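Local structure of SusD homolog (Bacteroides thetaiotaomicron, 3SGH) at residues 191-196 and 213-218. The protein probably binds glycans at the outer membrane as a SusD-like lipoprotein, consistent with a part in sugar uptake. Sequence-based numbering, arbitrary orientation.
Sequences LKLRMA and EAVLGG
Lys192 lays its aliphatic chain over the methyl of Ala214, with CG 4.0 Å from Ala214 CB. CG stands anti to the backbone N (chi1 -178°) and the rest of the chain is extended, which carries the ammonium past the alanine to Glu213. There NZ donates to Glu213 OE1 at 2.9 Å in a salt bridge. It meets the oxygen on its anti side, 15° out of the carboxylate plane. Asp152 of helix 140-162 pairs with the same ammonium, and a water accepts from NZ at 2.9 Å. With an alanine in place of Lys192, Glu213 and Asp152 would probably lose the positive charge they share, and the Ala214 methyl much of its aliphatic cover on one side. Leu193 meets the same methyl from a different direction, CB to CB with Ala214 at 4.0 Å. Its CD2 reaches Val215 CG2 more loosely, at 4.4 Å. The axes of 191-196 and 213-217 run antiparallel, 9.0 Å apart at their closest approach. They lie on helices 181-198 and 204-217, neighbours in the alpha-alpha superhelix. Leu325 of helix 319-331 also packs on Leu193. The contact thus joins an apolar centre to a polar edge, where two carboxylates probably keep the buried lysine charged.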
loop_
_atom_site.group_PDB
_atom_site.type_symbol
_atom_site.label_atom_id
_atom_site.label_comp_id
_atom_site.label_asym_id
_atom_site.label_seq_id
_atom_site.Cartn_x
_atom_site.Cartn_y
_atom_site.Cartn_z
ATOM N N LEU A 191 5.667 10.891 -1.876
ATOM C CA LEU A 191 4.476 10.674 -1.023
ATOM C C LEU A 191 3.414 11.702 -1.300
ATOM O O LEU A 191 2.207 11.370 -1.434
ATOM C CB LEU A 191 4.844 10.794 0.451
ATOM C CG LEU A 191 3.718 10.600 1.477
ATOM C CD1 LEU A 191 3.011 9.233 1.347
ATOM C CD2 LEU A 191 4.251 10.826 2.914
ATOM N N LYS A 192 3.854 12.940 -1.438
ATOM C CA LYS A 192 2.951 14.034 -1.800
ATOM C C LYS A 192 2.259 13.695 -3.120
ATOM O O LYS A 192 1.057 13.828 -3.245
ATOM C CB LYS A 192 3.681 15.359 -1.889
ATOM C CG LYS A 192 2.784 16.557 -2.225
ATOM C CD LYS A 192 3.618 17.857 -2.065
ATOM C CE LYS A 192 2.835 19.085 -2.457
ATOM N NZ LYS A 192 3.557 20.365 -2.194
ATOM N N LEU A 193 3.015 13.194 -4.089
ATOM C CA LEU A 193 2.422 12.806 -5.383
ATOM C C LEU A 193 1.473 11.597 -5.272
ATOM O O LEU A 193 0.379 11.611 -5.886
ATOM C CB LEU A 193 3.515 12.545 -6.410
ATOM C CG LEU A 193 3.087 12.181 -7.813
ATOM C CD1 LEU A 193 2.197 13.291 -8.383
ATOM C CD2 LEU A 193 4.336 11.975 -8.695
ATOM N N ARG A 194 1.849 10.599 -4.476
ATOM C CA ARG A 194 0.945 9.436 -4.189
ATOM C C ARG A 194 -0.393 9.901 -3.631
ATOM O O ARG A 194 -1.488 9.503 -4.107
ATOM C CB ARG A 194 1.569 8.483 -3.193
ATOM C CG ARG A 194 0.644 7.320 -2.828
ATOM C CD ARG A 194 1.166 6.562 -1.600
ATOM N NE ARG A 194 2.342 5.760 -1.890
ATOM C CZ ARG A 194 2.985 5.018 -0.965
ATOM N NH1 ARG A 194 2.578 5.013 0.308
ATOM N NH2 ARG A 194 4.044 4.329 -1.289
HETATM N N MSE A 195 -0.316 10.783 -2.628
HETATM C CA MSE A 195 -1.507 11.341 -1.996
HETATM C C MSE A 195 -2.379 12.133 -2.974
HETATM O O MSE A 195 -3.635 11.974 -2.997
HETATM C CB MSE A 195 -1.097 12.174 -0.754
HETATM C CG MSE A 195 -0.410 11.302 0.260
HETATM SE SE MSE A 195 0.271 12.387 1.740
HETATM C CE MSE A 195 -1.333 13.346 2.135
ATOM N N ALA A 196 -1.729 12.958 -3.797
ATOM C CA ALA A 196 -2.399 13.785 -4.789
ATOM C C ALA A 196 -3.172 12.902 -5.779
ATOM O O ALA A 196 -4.340 13.140 -6.056
ATOM C CB ALA A 196 -1.389 14.667 -5.549
ATOM N N GLU A 213 3.338 20.580 -7.844
ATOM C CA GLU A 213 4.309 20.987 -6.825
ATOM C C GLU A 213 5.279 19.887 -6.482
ATOM O O GLU A 213 6.488 20.133 -6.351
ATOM C CB GLU A 213 3.619 21.458 -5.559
ATOM C CG GLU A 213 2.907 22.804 -5.694
ATOM C CD GLU A 213 1.985 23.111 -4.514
ATOM O OE1 GLU A 213 1.925 22.328 -3.519
ATOM O OE2 GLU A 213 1.291 24.146 -4.583
ATOM N N ALA A 214 4.744 18.680 -6.254
ATOM C CA ALA A 214 5.554 17.515 -5.938
ATOM C C ALA A 214 6.583 17.240 -7.015
ATOM O O ALA A 214 7.757 17.011 -6.699
ATOM C CB ALA A 214 4.701 16.288 -5.709
ATOM N N VAL A 215 6.166 17.324 -8.277
ATOM C CA VAL A 215 7.065 17.056 -9.394
ATOM C C VAL A 215 8.185 18.095 -9.479
ATOM O O VAL A 215 9.337 17.739 -9.665
ATOM C CB VAL A 215 6.273 16.955 -10.726
ATOM C CG1 VAL A 215 7.246 16.836 -11.914
ATOM C CG2 VAL A 215 5.366 15.762 -10.631
ATOM N N LEU A 216 7.852 19.352 -9.230
ATOM C CA LEU A 216 8.863 20.424 -9.153
ATOM C C LEU A 216 9.794 20.256 -7.937
ATOM O O LEU A 216 10.976 20.578 -8.003
ATOM C CB LEU A 216 8.210 21.807 -9.130
ATOM C CG LEU A 216 7.593 22.292 -10.448
ATOM C CD1 LEU A 216 6.825 23.593 -10.210
ATOM C CD2 LEU A 216 8.667 22.387 -11.566
ATOM N N GLY A 217 9.242 19.779 -6.831
ATOM C CA GLY A 217 10.021 19.572 -5.629
ATOM C C GLY A 217 11.086 18.514 -5.878
ATOM O O GLY A 217 12.202 18.627 -5.370
ATOM N N GLY A 218 10.716 17.472 -6.621
ATOM C CA GLY A 218 11.629 16.430 -7.039
ATOM C C GLY A 218 11.229 15.089 -6.441
ATOM O O GLY A 218 11.344 14.892 -5.227
HETATM O O HOH W 1 6.374 20.002 -2.934
#